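Local structure of Sodium/calcium exchanger regulatory protein 1 (Loligo pealei, 3PPT) at residues A[7-12]-A[35-40]; A[13-18]-A[119-124]. The protein binds fatty acids such as palmitoleate inside a beta-barrel, also binds polyphosphoinositides, and, when phosphorylated, stimulates the Na(+)/Ca(2+) exchanger of squid optic nerve. All blocks are in the same frame, centred on the assembly; numbering follows the deposited sequence. Where two conformers were deposited one is given.

Interaction 1 of 2, residues A[7-12]-A[35-40]; sequences KWILES and AATPTQ
The extended chain of Lys7 crosses the side chain of Thr39 at a slant, its CE 4.1 Å from Thr39 CG2. Its CA also sends a C-H toward Gln40 O. Trp8 forms the antiparallel hydrogen-bonded pair with Gln40. Trp8 N donates to Gln40 O at 2.9 Å, and Gln40 N returns a bond to Trp8 O. The same Gln40 O lies at the edge of the indole, near its plane, and Trp8 NE1 is bonded to Leu4 O. Gln40 OE1 is hydrogen-bonded to Arg105, and the residue lines the palmitoleate pocket. Ile9 pairs with Thr39 without hydrogen bonds between them. Its CG1, anti to the backbone N (chi1 -167°), packs between the methyls Thr37 CG2 and Thr39 CG2, 3.9 Å from Thr39 CG2. Leu10 N reaches Pro38 O at 3.0 Å. Leu10 CB and CD2 both rest on Pro38 CD, each at 3.8 Å. Strand pairing thus extends one bond beyond the start of strand 39-45. Residues 36-38 connect helix 27-35 to strand 39-45, and strand 6-14 lies between strands 39-45 and 121-130 in the barrel wall.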
loop_
_atom_site.group_PDB
_atom_site.type_symbol
_atom_site.label_atom_id
_atom_site.label_comp_id
_atom_site.label_asym_id
_atom_site.label_seq_id
_atom_site.Cartn_x
_atom_site.Cartn_y
_atom_site.Cartn_z
ATOM N N LYS A 7 -5.352 8.994 8.686
ATOM C CA LYS A 7 -5.726 9.163 7.288
ATOM C C LYS A 7 -4.623 9.880 6.530
ATOM O O LYS A 7 -3.974 10.794 7.059
ATOM C CB LYS A 7 -7.048 9.933 7.189
ATOM C CG LYS A 7 -7.536 10.127 5.770
ATOM C CD LYS A 7 -8.948 10.682 5.743
ATOM C CE LYS A 7 -9.433 10.765 4.319
ATOM N NZ LYS A 7 -10.817 11.289 4.285
ATOM N N TRP A 8 -4.422 9.459 5.285
ATOM C CA TRP A 8 -3.307 9.888 4.456
ATOM C C TRP A 8 -3.818 10.161 3.052
ATOM O O TRP A 8 -4.718 9.469 2.583
ATOM C CB TRP A 8 -2.280 8.750 4.367
ATOM C CG TRP A 8 -1.724 8.357 5.691
ATOM C CD1 TRP A 8 -2.115 7.311 6.484
ATOM C CD2 TRP A 8 -0.663 9.015 6.386
ATOM N NE1 TRP A 8 -1.348 7.278 7.633
ATOM C CE2 TRP A 8 -0.453 8.315 7.593
ATOM C CE3 TRP A 8 0.137 10.124 6.096
ATOM C CZ2 TRP A 8 0.523 8.701 8.517
ATOM C CZ3 TRP A 8 1.103 10.505 7.006
ATOM C CH2 TRP A 8 1.288 9.793 8.204
ATOM N N ILE A 9 -3.230 11.129 2.359
ATOM C CA ILE A 9 -3.589 11.382 0.961
ATOM C C ILE A 9 -2.322 11.529 0.111
ATOM O O ILE A 9 -1.334 12.099 0.561
ATOM C CB ILE A 9 -4.539 12.601 0.845
ATOM C CG1 ILE A 9 -5.164 12.675 -0.552
ATOM C CG2 ILE A 9 -3.820 13.898 1.247
ATOM C CD1 ILE A 9 -6.399 13.574 -0.608
ATOM N N LEU A 10 -2.337 10.987 -1.104
ATOM C CA LEU A 10 -1.131 10.965 -1.920
ATOM C C LEU A 10 -0.640 12.369 -2.226
ATOM O O LEU A 10 -1.424 13.212 -2.655
ATOM C CB LEU A 10 -1.409 10.259 -3.242
ATOM C CG LEU A 10 -0.180 10.071 -4.139
ATOM C CD1 LEU A 10 0.766 9.031 -3.546
ATOM C CD2 LEU A 10 -0.592 9.695 -5.566
ATOM N N GLU A 11 0.658 12.594 -2.039
ATOM C CA GLU A 11 1.295 13.858 -2.398
ATOM C C GLU A 11 2.248 13.745 -3.596
ATOM O O GLU A 11 2.244 14.609 -4.476
ATOM C CB GLU A 11 2.031 14.450 -1.194
ATOM C CG GLU A 11 2.711 15.783 -1.468
ATOM C CD GLU A 11 3.345 16.358 -0.220
ATOM O OE1 GLU A 11 4.236 15.699 0.363
ATOM O OE2 GLU A 11 2.932 17.459 0.188
ATOM N N SER A 12 3.055 12.687 -3.634
ATOM C CA SER A 12 3.999 12.507 -4.731
ATOM C C SER A 12 4.191 11.038 -5.056
ATOM O O SER A 12 3.987 10.168 -4.210
ATOM C CB SER A 12 5.350 13.152 -4.405
ATOM O OG SER A 12 5.950 12.522 -3.290
ATOM N N ALA A 35 -3.488 8.564 -12.591
ATOM C CA ALA A 35 -4.138 9.856 -12.400
ATOM C C ALA A 35 -4.777 10.001 -11.024
ATOM O O ALA A 35 -5.171 11.097 -10.640
ATOM C CB ALA A 35 -5.179 10.082 -13.480
ATOM N N ALA A 36 -4.898 8.898 -10.294
ATOM C CA ALA A 36 -5.601 8.909 -9.018
ATOM C C ALA A 36 -4.855 9.668 -7.927
ATOM O O ALA A 36 -3.627 9.795 -7.957
ATOM C CB ALA A 36 -5.876 7.481 -8.557
ATOM N N THR A 37 -5.613 10.120 -6.937
ATOM C CA THR A 37 -5.054 10.696 -5.719
ATOM C C THR A 37 -5.647 9.927 -4.546
ATOM O O THR A 37 -6.549 10.404 -3.866
ATOM C CB THR A 37 -5.383 12.199 -5.595
ATOM O OG1 THR A 37 -5.029 12.860 -6.814
ATOM C CG2 THR A 37 -4.612 12.824 -4.434
ATOM N N PRO A 38 -5.136 8.719 -4.300
ATOM C CA PRO A 38 -5.759 7.864 -3.289
ATOM C C PRO A 38 -5.597 8.366 -1.867
ATOM O O PRO A 38 -4.642 9.083 -1.530
ATOM C CB PRO A 38 -4.999 6.545 -3.435
ATOM C CG PRO A 38 -3.686 6.940 -4.040
ATOM C CD PRO A 38 -4.017 8.048 -4.981
ATOM N N THR A 39 -6.540 7.961 -1.030
ATOM C CA THR A 39 -6.375 8.085 0.406
ATOM C C THR A 39 -6.130 6.701 0.990
ATOM O O THR A 39 -6.614 5.692 0.462
ATOM C CB THR A 39 -7.600 8.683 1.095
ATOM O OG1 THR A 39 -8.726 7.811 0.921
ATOM C CG2 THR A 39 -7.893 10.075 0.533
ATOM N N GLN A 40 -5.402 6.663 2.098
ATOM C CA GLN A 40 -5.297 5.454 2.904
ATOM C C GLN A 40 -5.762 5.777 4.308
ATOM O O GLN A 40 -5.358 6.793 4.896
ATOM C CB GLN A 40 -3.871 4.910 2.940
ATOM C CG GLN A 40 -3.432 4.304 1.611
ATOM C CD GLN A 40 -2.093 3.588 1.697
ATOM O OE1 GLN A 40 -1.728 3.067 2.756
ATOM N NE2 GLN A 40 -1.360 3.539 0.581
#

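Interaction 2 of 2, residues A[13-18]-A[119-124]; sequences SENFDD and NDVVCT
Glu14 and Thr124 form an antiparallel hydrogen-bonded pair, with Glu14 N to Thr124 O at 2.9 Å and Thr124 N to Glu14 O at 3.0 Å, before residues 15-18 turn away into helix 16-23. The contact thus joins the end of the first barrel strand, and the start of the helical segment, to the last strand, 121-130, of the fatty-acid-binding-protein barrel. The side chains of this pair are joined through water. One water donates to Glu14 OE2 and also bonds to Thr124 OG1. A second water donates firmly to Val122 O and only weakly to the same carboxylate oxygen.

Asn15 stands at the N-cap position of the helix, but its side chain makes no capping bond. It turns to the strand instead. Its ND2 donates to Val122 O at 3.1 Å, with a nearly straight N-H...O angle of 164°. The oxygen lies in the amide plane of Asn15, while the donor sits above the carbonyl plane. Val121 CG1 comes up to the same ND2 at 3.6 Å and also touches the backbone of Asp18.

Cys123 SG is anti to its backbone N (chi1 161°), which brings it against the first turn of helix 16-23. There it meets Phe16 CA at 3.6 Å and Phe16 CB at 3.8 Å. The sulfur approaches the ring obliquely, 5.1 Å from the centroid, as a sulfur-aromatic contact. The Phe16 ring makes a cation-pi contact with Arg125, a fatty-acid-binding residue. Ser13 OG bonds to the same arginine.

The contact therefore has two kinds of chemistry. Water and the Asn15 amide satisfy polar groups around Glu14 and Val122, with Val122 O accepting from both. The buried part is Cys123 sulfur against the backbone, CB and ring of Phe16, a residue that also touches the bound palmitoleate.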
loop_
_atom_site.group_PDB
_atom_site.type_symbol
_atom_site.label_atom_id
_atom_site.label_comp_id
_atom_site.label_asym_id
_atom_site.label_seq_id
_atom_site.Cartn_x
_atom_site.Cartn_y
_atom_site.Cartn_z
ATOM N N SER A 13 4.607 10.775 -6.289
ATOM C CA SER A 13 4.794 9.416 -6.760
ATOM C C SER A 13 5.935 9.356 -7.761
ATOM O O SER A 13 6.069 10.229 -8.617
ATOM C CB SER A 13 3.496 8.927 -7.412
ATOM O OG SER A 13 3.609 7.578 -7.830
ATOM N N GLU A 14 6.740 8.302 -7.657
ATOM C CA GLU A 14 7.834 8.056 -8.578
ATOM C C GLU A 14 7.820 6.589 -9.004
ATOM O O GLU A 14 7.817 5.692 -8.150
ATOM C CB GLU A 14 9.167 8.363 -7.889
ATOM C CG GLU A 14 10.402 8.085 -8.718
ATOM C CD GLU A 14 11.671 8.441 -7.969
ATOM O OE1 GLU A 14 12.238 9.519 -8.244
ATOM O OE2 GLU A 14 12.094 7.646 -7.102
ATOM N N ASN A 15 7.760 6.379 -10.318
ATOM C CA ASN A 15 7.894 5.061 -10.948
ATOM C C ASN A 15 6.712 4.109 -10.725
ATOM O O ASN A 15 6.863 2.895 -10.822
ATOM C CB ASN A 15 9.215 4.385 -10.551
ATOM C CG ASN A 15 9.791 3.534 -11.662
ATOM O OD1 ASN A 15 9.584 3.807 -12.848
ATOM N ND2 ASN A 15 10.534 2.503 -11.285
ATOM N N PHE A 16 5.535 4.660 -10.448
ATOM C CA PHE A 16 4.340 3.834 -10.260
ATOM C C PHE A 16 3.918 3.121 -11.547
ATOM O O PHE A 16 3.464 1.982 -11.502
ATOM C CB PHE A 16 3.196 4.681 -9.699
ATOM C CG PHE A 16 1.989 3.891 -9.240
ATOM C CD1 PHE A 16 2.121 2.739 -8.477
ATOM C CD2 PHE A 16 0.716 4.358 -9.522
ATOM C CE1 PHE A 16 0.991 2.057 -8.025
ATOM C CE2 PHE A 16 -0.400 3.679 -9.079
ATOM C CZ PHE A 16 -0.265 2.527 -8.332
ATOM N N ASP A 17 4.075 3.778 -12.695
ATOM C CA ASP A 17 3.667 3.149 -13.949
ATOM C C ASP A 17 4.487 1.872 -14.218
ATOM O O ASP A 17 3.929 0.835 -14.592
ATOM C CB ASP A 17 3.771 4.129 -15.123
ATOM C CG ASP A 17 3.026 3.642 -16.355
ATOM O OD1 ASP A 17 1.859 3.210 -16.214
ATOM O OD2 ASP A 17 3.606 3.696 -17.458
ATOM N N ASP A 18 5.801 1.941 -14.021
ATOM C CA ASP A 18 6.626 0.750 -14.205
ATOM C C ASP A 18 6.288 -0.351 -13.186
ATOM O O ASP A 18 6.321 -1.530 -13.529
ATOM C CB ASP A 18 8.119 1.094 -14.180
ATOM C CG ASP A 18 8.642 1.527 -15.546
ATOM O OD1 ASP A 18 7.842 1.626 -16.506
ATOM O OD2 ASP A 18 9.858 1.763 -15.670
ATOM N N ASN A 119 10.264 -7.330 -8.668
ATOM C CA ASN A 119 11.390 -7.629 -9.531
ATOM C C ASN A 119 12.458 -6.560 -9.342
ATOM O O ASN A 119 12.893 -6.323 -8.220
ATOM C CB ASN A 119 10.924 -7.738 -10.984
ATOM C CG ASN A 119 9.921 -8.858 -11.183
ATOM O OD1 ASN A 119 9.965 -9.871 -10.486
ATOM N ND2 ASN A 119 9.005 -8.678 -12.130
ATOM N N ASP A 120 12.830 -5.867 -10.412
ATOM C CA ASP A 120 13.849 -4.829 -10.304
ATOM C C ASP A 120 13.308 -3.407 -10.226
ATOM O O ASP A 120 14.069 -2.447 -10.331
ATOM C CB ASP A 120 14.816 -4.944 -11.471
ATOM C CG ASP A 120 15.476 -6.282 -11.521
ATOM O OD1 ASP A 120 16.241 -6.583 -10.580
ATOM O OD2 ASP A 120 15.214 -7.032 -12.481
ATOM N N VAL A 121 12.001 -3.278 -10.041
ATOM C CA VAL A 121 11.357 -1.978 -10.023
ATOM C C VAL A 121 11.171 -1.520 -8.583
ATOM O O VAL A 121 10.763 -2.305 -7.719
ATOM C CB VAL A 121 9.981 -2.036 -10.712
ATOM C CG1 VAL A 121 9.211 -0.738 -10.488
ATOM C CG2 VAL A 121 10.143 -2.318 -12.190
ATOM N N VAL A 122 11.488 -0.255 -8.331
ATOM C CA VAL A 122 11.190 0.369 -7.050
ATOM C C VAL A 122 10.340 1.599 -7.302
ATOM O O VAL A 122 10.675 2.435 -8.145
ATOM C CB VAL A 122 12.462 0.777 -6.281
ATOM C CG1 VAL A 122 12.093 1.353 -4.920
ATOM C CG2 VAL A 122 13.410 -0.415 -6.131
ATOM N N CYS A 123 9.225 1.687 -6.586
ATOM C CA CYS A 123 8.322 2.821 -6.703
ATOM C C CYS A 123 8.194 3.465 -5.334
ATOM O O CYS A 123 8.069 2.765 -4.328
ATOM C CB CYS A 123 6.958 2.347 -7.222
ATOM S SG CYS A 123 5.573 3.482 -6.931
ATOM N N THR A 124 8.234 4.792 -5.297
ATOM C CA THR A 124 8.109 5.518 -4.037
ATOM C C THR A 124 6.904 6.427 -4.101
ATOM O O THR A 124 6.803 7.266 -4.992
ATOM C CB THR A 124 9.358 6.369 -3.736
ATOM O OG1 THR A 124 10.494 5.510 -3.621
ATOM C CG2 THR A 124 9.200 7.145 -2.423
HETATM O O HOH W 1 12.317 4.429 -8.288
HETATM O O HOH W 2 11.562 5.306 -6.183
#

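The two contacts lie on opposite edges of strand 6-14, with centres about 16 Å apart. Interaction 1 joins this strand to strand 39-45. Interaction 2 joins its end, and the start of helix 16-23, to strand 121-130. The first segments follow one another directly, and the second segments come in the order 35-40, then 119-124, so the contacts interleave along the chain. Interaction 2 brings the last strand of the chain beside the first, as in the barrels of fatty-acid-binding proteins. Each contact also supplies one residue to the palmitoleate pocket, Gln40 in interaction 1 and Phe16 in interaction 2.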